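Local structure of oxidoreductase, iron/ascorbate family (Shewanella oneidensis, 3ON7) at residues M143-Y157 against S244-V258. The protein probably uses iron(II) and oxygen to turn 2-oxoglutarate into ethene, and to oxidise L-arginine to guanidine and a semialdehyde. Sequence-based numbering, arbitrary orientation. Where two conformers were deposited one is given.
Sequences MIANSHKTLLRILHY and SRISLPLFLHPHPSV
Leu152 lays its CB against CD1 of Leu250, 3.6 Å away, in a non-hydrogen-bonded antiparallel pair. On the same face, Ile154 CG2 runs alongside Leu248 CD2, 3.7 Å away. CD1 of Leu252 fits between Ile144 CD1 and Thr150 CG2. Paired backbone bonds join Leu151 to Phe251 and Leu155 to Ser247. Between them Arg153 N still bonds to Pro249 O, but proline has no N-H to return, and its CD lies against Arg153 O. Thr150 OG1 accepts from His253 N at 3.0 Å, nearly straight at 166°. With chi1 at 164°, Ser147 swings OG away from its own N and gives a 2.7 Å bond to His253 O, from above the carbonyl plane. His255 N binds Met143 O, which also sits over one face of the imidazole; ND1 meets a water held by His148 N. An alanine at His255 would probably cost the water its ND1 partner and take away the ring that lies over Met143 O. At the far end His156 NE2 and Ser244 OG pair at 2.9 Å, while Glu88 holds ND1. The two strands are central in the major sheet of this double-stranded beta-helix fold, between strands 88-92 and 180-184, with helices 37-51 and 103-126 on the leucine face.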
HETATM    1  N   MSE B 143      21.007  15.341  -0.885  1.00 24.53           N
HETATM    2  CA  MSE B 143      20.072  14.230  -1.114  1.00 23.36           C
HETATM    3  C   MSE B 143      19.371  13.786   0.158  1.00 21.28           C
HETATM    4  O   MSE B 143      18.257  13.295   0.085  1.00 21.41           O
HETATM    5  CB  MSE B 143      20.789  13.006  -1.737  1.00 22.86           C
HETATM    6  CG  MSE B 143      21.331  13.241  -3.132  1.00 20.63           C
HETATM    7 SE   MSE B 143      22.174  11.704  -3.937  0.75 12.79          SE
HETATM    8  CE  MSE B 143      22.439  12.430  -5.728  1.00 17.25           C
ATOM      9  N   ILE B 144      20.024  13.938   1.314  1.00 21.76           N
ATOM     10  CA  ILE B 144      19.478  13.452   2.593  1.00 20.65           C
ATOM     11  C   ILE B 144      19.066  14.565   3.573  1.00 22.05           C
ATOM     12  O   ILE B 144      18.500  14.290   4.644  1.00 21.20           O
ATOM     13  CB  ILE B 144      20.471  12.513   3.327  1.00 20.98           C
ATOM     14  CG1 ILE B 144      21.733  13.247   3.787  1.00 21.47           C
ATOM     15  CG2 ILE B 144      20.849  11.314   2.454  1.00 19.38           C
ATOM     16  CD1 ILE B 144      22.375  12.587   5.041  1.00 22.88           C
ATOM     17  N   ALA B 145      19.380  15.812   3.251  1.00 23.06           N
ATOM     18  CA  ALA B 145      19.006  16.908   4.154  1.00 23.61           C
ATOM     19  C   ALA B 145      17.482  16.915   4.320  1.00 22.27           C
ATOM     20  O   ALA B 145      16.777  17.090   3.354  1.00 19.11           O
ATOM     21  CB  ALA B 145      19.476  18.239   3.596  1.00 23.45           C
ATOM     22  N   ASN B 146      17.004  16.717   5.545  1.00 22.68           N
ATOM     23  CA  ASN B 146      15.569  16.724   5.876  1.00 22.85           C
ATOM     24  C   ASN B 146      14.779  15.732   5.057  1.00 22.91           C
ATOM     25  O   ASN B 146      13.680  16.020   4.618  1.00 22.94           O
ATOM     26  CB  ASN B 146      14.982  18.136   5.750  1.00 24.67           C
ATOM     27  CG  ASN B 146      15.542  19.089   6.805  1.00 31.23           C
ATOM     28  OD1 ASN B 146      15.568  18.765   7.992  1.00 34.23           O
ATOM     29  ND2 ASN B 146      16.000  20.252   6.376  1.00 33.08           N
ATOM     30  N   SER B 147      15.369  14.560   4.851  1.00 23.04           N
ATOM     31  CA  SER B 147      14.743  13.499   4.118  1.00 22.42           C
ATOM     32  C   SER B 147      13.674  12.849   4.964  1.00 21.28           C
ATOM     33  O   SER B 147      13.927  12.411   6.092  1.00 20.36           O
ATOM     34  CB  SER B 147      15.749  12.423   3.722  1.00 22.02           C
ATOM     35  OG  SER B 147      15.044  11.261   3.343  1.00 22.26           O
ATOM     36  N   HIS B 148      12.494  12.751   4.364  1.00 19.00           N
ATOM     37  CA  HIS B 148      11.302  12.182   4.978  1.00 18.18           C
ATOM     38  C   HIS B 148      11.442  10.678   5.214  1.00 18.38           C
ATOM     39  O   HIS B 148      10.930  10.130   6.210  1.00 16.17           O
ATOM     40  CB  HIS B 148      10.132  12.457   4.035  1.00 18.79           C
ATOM     41  CG  HIS B 148       8.814  11.981   4.535  1.00 21.63           C
ATOM     42  ND1 HIS B 148       8.074  11.041   3.858  1.00 23.94           N
ATOM     43  CD2 HIS B 148       8.084  12.329   5.623  1.00 21.93           C
ATOM     44  CE1 HIS B 148       6.948  10.814   4.514  1.00 25.15           C
ATOM     45  NE2 HIS B 148       6.928  11.582   5.587  1.00 20.95           N
ATOM     46  N   LYS B 149      12.143  10.009   4.299  1.00 18.52           N
ATOM     47  CA  LYS B 149      12.259   8.561   4.350  1.00 18.70           C
ATOM     48  C   LYS B 149      13.372   8.052   5.259  1.00 17.15           C
ATOM     49  O   LYS B 149      13.411   6.862   5.586  1.00 19.08           O
ATOM     50  CB  LYS B 149      12.431   7.989   2.940  1.00 20.12           C
ATOM     51  CG  LYS B 149      11.140   7.953   2.119  1.00 27.49           C
ATOM     52  CD  LYS B 149      10.509   6.555   2.089  1.00 33.75           C
ATOM     53  CE  LYS B 149      11.325   5.581   1.225  1.00 35.35           C
ATOM     54  NZ  LYS B 149      10.668   4.238   1.122  1.00 34.80           N
ATOM     55  N   THR B 150      14.292   8.904   5.671  1.00 17.27           N
ATOM     56  CA  THR B 150      15.413   8.405   6.467  1.00 17.04           C
ATOM     57  C   THR B 150      14.839   7.786   7.735  1.00 16.69           C
ATOM     58  O   THR B 150      13.977   8.394   8.378  1.00 14.89           O
ATOM     59  CB  THR B 150      16.465   9.490   6.771  1.00 18.04           C
ATOM     60  OG1 THR B 150      17.266   9.672   5.604  1.00 19.84           O
ATOM     61  CG2 THR B 150      17.393   9.090   7.969  1.00 12.04           C
ATOM     62  N   LEU B 151      15.300   6.573   8.034  1.00 15.65           N
ATOM     63  CA  LEU B 151      14.742   5.728   9.095  1.00 17.37           C
ATOM     64  C   LEU B 151      15.788   5.323  10.125  1.00 16.08           C
ATOM     65  O   LEU B 151      16.833   4.816   9.767  1.00 17.25           O
ATOM     66  CB  LEU B 151      14.147   4.453   8.468  1.00 17.23           C
ATOM     67  CG  LEU B 151      13.891   3.233   9.345  1.00 15.11           C
ATOM     68  CD1 LEU B 151      12.800   3.555  10.332  1.00 15.87           C
ATOM     69  CD2 LEU B 151      13.510   2.024   8.468  1.00 13.05           C
ATOM     70  N   LEU B 152      15.494   5.543  11.398  1.00 16.96           N
ATOM     71  CA  LEU B 152      16.307   5.022  12.504  1.00 17.96           C
ATOM     72  C   LEU B 152      15.518   3.849  13.089  1.00 18.27           C
ATOM     73  O   LEU B 152      14.431   4.025  13.599  1.00 19.82           O
ATOM     74  CB  LEU B 152      16.581   6.125  13.533  1.00 18.12           C
ATOM     75  CG  LEU B 152      17.322   5.776  14.818  1.00 22.16           C
ATOM     76  CD1 LEU B 152      18.581   4.992  14.547  1.00 14.28           C
ATOM     77  CD2 LEU B 152      17.621   7.051  15.605  1.00 19.73           C
ATOM     78  N   ARG B 153      16.058   2.654  12.916  1.00 19.49           N
ATOM     79  CA  ARG B 153      15.430   1.388  13.220  1.00 19.52           C
ATOM     80  C   ARG B 153      16.146   0.903  14.482  1.00 22.04           C
ATOM     81  O   ARG B 153      17.366   0.770  14.497  1.00 22.45           O
ATOM     82  CB  ARG B 153      15.679   0.473  12.011  1.00 21.35           C
ATOM     83  CG  ARG B 153      15.072  -0.899  12.015  1.00 28.80           C
ATOM     84  CD  ARG B 153      15.091  -1.581  10.602  1.00 25.45           C
ATOM     85  NE  ARG B 153      13.973  -2.521  10.511  1.00 26.64           N
ATOM     86  CZ  ARG B 153      14.048  -3.845  10.348  1.00 30.54           C
ATOM     87  NH1 ARG B 153      15.196  -4.491  10.173  1.00 31.05           N
ATOM     88  NH2 ARG B 153      12.924  -4.537  10.329  1.00 37.73           N
ATOM     89  N   ILE B 154      15.404   0.715  15.570  1.00 20.12           N
ATOM     90  CA  ILE B 154      15.989   0.224  16.816  1.00 17.84           C
ATOM     91  C   ILE B 154      15.614  -1.243  16.948  1.00 18.31           C
ATOM     92  O   ILE B 154      14.442  -1.561  17.137  1.00 18.60           O
ATOM     93  CB  ILE B 154      15.502   1.058  18.008  1.00 17.64           C
ATOM     94  CG1 ILE B 154      15.783   2.531  17.714  1.00 18.90           C
ATOM     95  CG2 ILE B 154      16.166   0.594  19.366  1.00 14.73           C
ATOM     96  CD1 ILE B 154      15.497   3.488  18.819  1.00 18.11           C
ATOM     97  N   LEU B 155      16.617  -2.126  16.812  1.00 18.34           N
ATOM     98  CA  LEU B 155      16.400  -3.572  16.811  0.50 17.52           C
ATOM     99  C   LEU B 155      16.689  -4.169  18.179  1.00 18.10           C
ATOM    100  O   LEU B 155      17.671  -3.796  18.827  1.00 18.35           O
ATOM    101  CB  LEU B 155      17.308  -4.242  15.773  0.50 17.95           C
ATOM    102  CG  LEU B 155      16.778  -4.186  14.341  0.50 20.89           C
ATOM    103  CD1 LEU B 155      15.977  -5.423  14.027  0.50 18.97           C
ATOM    104  CD2 LEU B 155      15.923  -2.941  14.122  0.50 13.94           C
ATOM    105  N   HIS B 156      15.830  -5.098  18.616  1.00 17.14           N
ATOM    106  CA  HIS B 156      16.050  -5.836  19.851  1.00 17.87           C
ATOM    107  C   HIS B 156      15.857  -7.334  19.644  1.00 18.52           C
ATOM    108  O   HIS B 156      14.766  -7.772  19.316  1.00 17.48           O
ATOM    109  CB  HIS B 156      15.136  -5.370  20.971  1.00 18.57           C
ATOM    110  CG  HIS B 156      15.267  -6.188  22.226  1.00 17.71           C
ATOM    111  ND1 HIS B 156      14.189  -6.769  22.859  1.00 17.24           N
ATOM    112  CD2 HIS B 156      16.358  -6.531  22.954  1.00 17.28           C
ATOM    113  CE1 HIS B 156      14.610  -7.424  23.931  1.00 20.83           C
ATOM    114  NE2 HIS B 156      15.924  -7.293  24.009  1.00 15.41           N
ATOM    115  N   TYR B 157      16.939  -8.093  19.820  1.00 17.29           N
ATOM    116  CA  TYR B 157      16.892  -9.532  19.868  1.00 18.55           C
ATOM    117  C   TYR B 157      16.777  -9.961  21.302  1.00 18.62           C
ATOM    118  O   TYR B 157      17.747  -9.856  22.043  1.00 20.49           O
ATOM    119  CB  TYR B 157      18.164 -10.129  19.288  1.00 18.85           C
ATOM    120  CG  TYR B 157      18.357  -9.824  17.834  1.00 20.80           C
ATOM    121  CD1 TYR B 157      18.982  -8.645  17.422  1.00 19.97           C
ATOM    122  CD2 TYR B 157      17.920 -10.718  16.867  1.00 20.92           C
ATOM    123  CE1 TYR B 157      19.164  -8.373  16.083  1.00 21.33           C
ATOM    124  CE2 TYR B 157      18.089 -10.448  15.524  1.00 24.56           C
ATOM    125  CZ  TYR B 157      18.707  -9.279  15.137  1.00 22.50           C
ATOM    126  OH  TYR B 157      18.879  -9.045  13.808  1.00 26.32           O
ATOM    127  N   SER B 244      20.358 -10.148  25.694  1.00 26.59           N
ATOM    128  CA  SER B 244      19.697  -9.252  24.753  1.00 25.04           C
ATOM    129  C   SER B 244      20.743  -8.582  23.873  1.00 25.06           C
ATOM    130  O   SER B 244      21.889  -8.382  24.293  1.00 25.66           O
ATOM    131  CB  SER B 244      18.940  -8.148  25.485  1.00 22.61           C
ATOM    132  OG  SER B 244      17.680  -8.573  25.979  1.00 24.85           O
ATOM    133  N   ARG B 245      20.356  -8.243  22.656  1.00 24.20           N
ATOM    134  CA  ARG B 245      21.179  -7.371  21.816  1.00 25.91           C
ATOM    135  C   ARG B 245      20.335  -6.234  21.266  1.00 22.70           C
ATOM    136  O   ARG B 245      19.270  -6.458  20.694  1.00 22.29           O
ATOM    137  CB  ARG B 245      21.805  -8.137  20.660  1.00 26.00           C
ATOM    138  CG  ARG B 245      22.750  -7.276  19.823  1.00 31.62           C
ATOM    139  CD  ARG B 245      23.501  -8.076  18.780  1.00 36.37           C
ATOM    140  NE  ARG B 245      24.305  -9.149  19.361  1.00 37.35           N
ATOM    141  CZ  ARG B 245      24.916 -10.086  18.652  1.00 38.89           C
ATOM    142  NH1 ARG B 245      24.824 -10.076  17.329  1.00 36.22           N
ATOM    143  NH2 ARG B 245      25.613 -11.044  19.260  1.00 32.92           N
ATOM    144  N   ILE B 246      20.820  -5.020  21.460  1.00 21.46           N
ATOM    145  CA  ILE B 246      20.200  -3.807  20.929  1.00 22.44           C
ATOM    146  C   ILE B 246      21.147  -3.322  19.840  1.00 22.03           C
ATOM    147  O   ILE B 246      22.365  -3.447  19.987  1.00 20.66           O
ATOM    148  CB  ILE B 246      20.058  -2.730  22.025  1.00 23.27           C
ATOM    149  CG1 ILE B 246      19.011  -3.167  23.063  1.00 27.75           C
ATOM    150  CG2 ILE B 246      19.715  -1.359  21.433  1.00 21.86           C
ATOM    151  CD1 ILE B 246      17.567  -2.968  22.642  1.00 30.71           C
ATOM    152  N   SER B 247      20.592  -2.841  18.732  1.00 21.52           N
ATOM    153  CA  SER B 247      21.385  -2.148  17.700  1.00 22.32           C
ATOM    154  C   SER B 247      20.580  -1.013  17.045  1.00 21.92           C
ATOM    155  O   SER B 247      19.350  -1.044  17.058  1.00 22.20           O
ATOM    156  CB  SER B 247      21.902  -3.126  16.654  1.00 20.51           C
ATOM    157  OG  SER B 247      20.836  -3.658  15.927  1.00 23.87           O
ATOM    158  N   LEU B 248      21.285  -0.021  16.490  1.00 21.00           N
ATOM    159  CA  LEU B 248      20.675   1.249  16.077  1.00 19.38           C
ATOM    160  C   LEU B 248      21.005   1.662  14.627  1.00 17.51           C
ATOM    161  O   LEU B 248      21.414   2.784  14.369  1.00 18.26           O
ATOM    162  CB  LEU B 248      21.145   2.349  17.025  1.00 19.58           C
ATOM    163  CG  LEU B 248      20.986   2.094  18.522  1.00 23.87           C
ATOM    164  CD1 LEU B 248      21.801   3.128  19.286  1.00 23.09           C
ATOM    165  CD2 LEU B 248      19.539   2.135  18.931  1.00 26.99           C
ATOM    166  N   PRO B 249      20.812   0.767  13.660  1.00 16.71           N
ATOM    167  CA  PRO B 249      21.187   1.184  12.308  1.00 16.19           C
ATOM    168  C   PRO B 249      20.354   2.383  11.863  1.00 15.90           C
ATOM    169  O   PRO B 249      19.155   2.393  12.118  1.00 16.35           O
ATOM    170  CB  PRO B 249      20.838  -0.042  11.451  1.00 16.75           C
ATOM    171  CG  PRO B 249      19.727  -0.686  12.191  1.00 18.77           C
ATOM    172  CD  PRO B 249      20.084  -0.508  13.661  1.00 16.82           C
ATOM    173  N   LEU B 250      20.984   3.376  11.235  1.00 15.16           N
ATOM    174  CA  LEU B 250      20.275   4.531  10.666  1.00 14.76           C
ATOM    175  C   LEU B 250      20.383   4.431   9.141  1.00 15.43           C
ATOM    176  O   LEU B 250      21.483   4.450   8.604  1.00 14.84           O
ATOM    177  CB  LEU B 250      20.881   5.849  11.129  1.00 14.88           C
ATOM    178  CG  LEU B 250      20.284   7.117  10.483  1.00 15.27           C
ATOM    179  CD1 LEU B 250      18.820   7.314  10.981  1.00 14.39           C
ATOM    180  CD2 LEU B 250      21.111   8.330  10.719  1.00 11.07           C
ATOM    181  N   PHE B 251      19.241   4.313   8.464  1.00 14.37           N
ATOM    182  CA  PHE B 251      19.198   4.171   6.999  1.00 13.87           C
ATOM    183  C   PHE B 251      18.941   5.524   6.345  1.00 15.31           C
ATOM    184  O   PHE B 251      17.828   6.062   6.422  1.00 13.91           O
ATOM    185  CB  PHE B 251      18.142   3.145   6.621  1.00 12.92           C
ATOM    186  CG  PHE B 251      18.434   1.763   7.171  1.00 17.30           C
ATOM    187  CD1 PHE B 251      19.224   0.862   6.457  1.00 15.76           C
ATOM    188  CD2 PHE B 251      17.969   1.389   8.419  1.00 17.83           C
ATOM    189  CE1 PHE B 251      19.532  -0.383   6.974  1.00 17.43           C
ATOM    190  CE2 PHE B 251      18.247   0.136   8.929  1.00 17.03           C
ATOM    191  CZ  PHE B 251      19.037  -0.750   8.218  1.00 17.52           C
ATOM    192  N   LEU B 252      19.990   6.097   5.745  1.00 15.59           N
ATOM    193  CA  LEU B 252      19.877   7.424   5.112  1.00 16.41           C
ATOM    194  C   LEU B 252      19.282   7.175   3.727  1.00 16.97           C
ATOM    195  O   LEU B 252      19.853   6.407   2.950  1.00 18.59           O
ATOM    196  CB  LEU B 252      21.250   8.143   5.012  1.00 15.28           C
ATOM    197  CG  LEU B 252      21.941   8.712   6.262  1.00 17.61           C
ATOM    198  CD1 LEU B 252      21.043   9.641   7.007  1.00 17.71           C
ATOM    199  CD2 LEU B 252      22.461   7.640   7.214  1.00 16.26           C
ATOM    200  N   HIS B 253      18.109   7.750   3.457  1.00 17.09           N
ATOM    201  CA  HIS B 253      17.420   7.582   2.189  1.00 17.19           C
ATOM    202  C   HIS B 253      17.384   8.942   1.489  1.00 17.97           C
ATOM    203  O   HIS B 253      17.112   9.946   2.127  1.00 13.30           O
ATOM    204  CB  HIS B 253      15.965   7.139   2.380  1.00 18.03           C
ATOM    205  CG  HIS B 253      15.784   5.695   2.751  1.00 22.03           C
ATOM    206  ND1 HIS B 253      15.294   4.757   1.866  1.00 22.19           N
ATOM    207  CD2 HIS B 253      15.968   5.047   3.924  1.00 19.09           C
ATOM    208  CE1 HIS B 253      15.202   3.589   2.475  1.00 20.52           C
ATOM    209  NE2 HIS B 253      15.606   3.736   3.724  1.00 25.55           N
ATOM    210  N   PRO B 254      17.597   8.965   0.166  1.00 17.95           N
ATOM    211  CA  PRO B 254      17.507  10.226  -0.553  1.00 20.31           C
ATOM    212  C   PRO B 254      16.062  10.696  -0.690  1.00 19.47           C
ATOM    213  O   PRO B 254      15.163   9.911  -0.471  1.00 18.84           O
ATOM    214  CB  PRO B 254      18.094   9.875  -1.916  1.00 20.18           C
ATOM    215  CG  PRO B 254      17.821   8.459  -2.075  1.00 20.84           C
ATOM    216  CD  PRO B 254      17.920   7.853  -0.723  1.00 18.27           C
ATOM    217  N   HIS B 255      15.838  11.962  -1.056  1.00 19.93           N
ATOM    218  CA  HIS B 255      14.481  12.405  -1.352  1.00 19.79           C
ATOM    219  C   HIS B 255      13.997  11.583  -2.557  1.00 18.92           C
ATOM    220  O   HIS B 255      14.797  11.296  -3.446  1.00 19.62           O
ATOM    221  CB  HIS B 255      14.425  13.892  -1.688  1.00 20.26           C
ATOM    222  CG  HIS B 255      15.051  14.765  -0.658  1.00 23.24           C
ATOM    223  ND1 HIS B 255      14.636  14.775   0.657  1.00 23.68           N
ATOM    224  CD2 HIS B 255      16.079  15.641  -0.738  1.00 26.62           C
ATOM    225  CE1 HIS B 255      15.367  15.638   1.335  1.00 28.13           C
ATOM    226  NE2 HIS B 255      16.255  16.174   0.516  1.00 25.35           N
ATOM    227  N   PRO B 256      12.716  11.172  -2.573  1.00 17.59           N
ATOM    228  CA  PRO B 256      12.142  10.406  -3.675  1.00 19.07           C
ATOM    229  C   PRO B 256      12.438  10.967  -5.064  1.00 19.57           C
ATOM    230  O   PRO B 256      12.780  10.220  -5.970  1.00 18.53           O
ATOM    231  CB  PRO B 256      10.635  10.495  -3.389  1.00 20.63           C
ATOM    232  CG  PRO B 256      10.556  10.460  -1.939  1.00 21.88           C
ATOM    233  CD  PRO B 256      11.804  11.182  -1.422  1.00 19.00           C
ATOM    234  N   SER B 257      12.295  12.277  -5.211  1.00 20.43           N
ATOM    235  CA  SER B 257      12.486  12.938  -6.495  1.00 22.76           C
ATOM    236  C   SER B 257      13.940  13.131  -6.911  1.00 23.24           C
ATOM    237  O   SER B 257      14.183  13.720  -7.958  1.00 26.25           O
ATOM    238  CB  SER B 257      11.802  14.302  -6.476  1.00 22.58           C
ATOM    239  OG  SER B 257      12.407  15.145  -5.517  1.00 27.66           O
ATOM    240  N   VAL B 258      14.910  12.673  -6.120  1.00 21.96           N
ATOM    241  CA  VAL B 258      16.309  12.817  -6.528  1.00 21.89           C
ATOM    242  C   VAL B 258      16.572  11.929  -7.717  1.00 22.80           C
ATOM    243  O   VAL B 258      16.239  10.749  -7.684  1.00 21.57           O
ATOM    244  CB  VAL B 258      17.295  12.415  -5.427  1.00 23.58           C
ATOM    245  CG1 VAL B 258      18.722  12.277  -5.996  1.00 17.21           C
ATOM    246  CG2 VAL B 258      17.268  13.421  -4.317  1.00 18.08           C
TER
HETATM  247  O   HOH W   1      12.236  13.666   1.628  1.00 18.65           O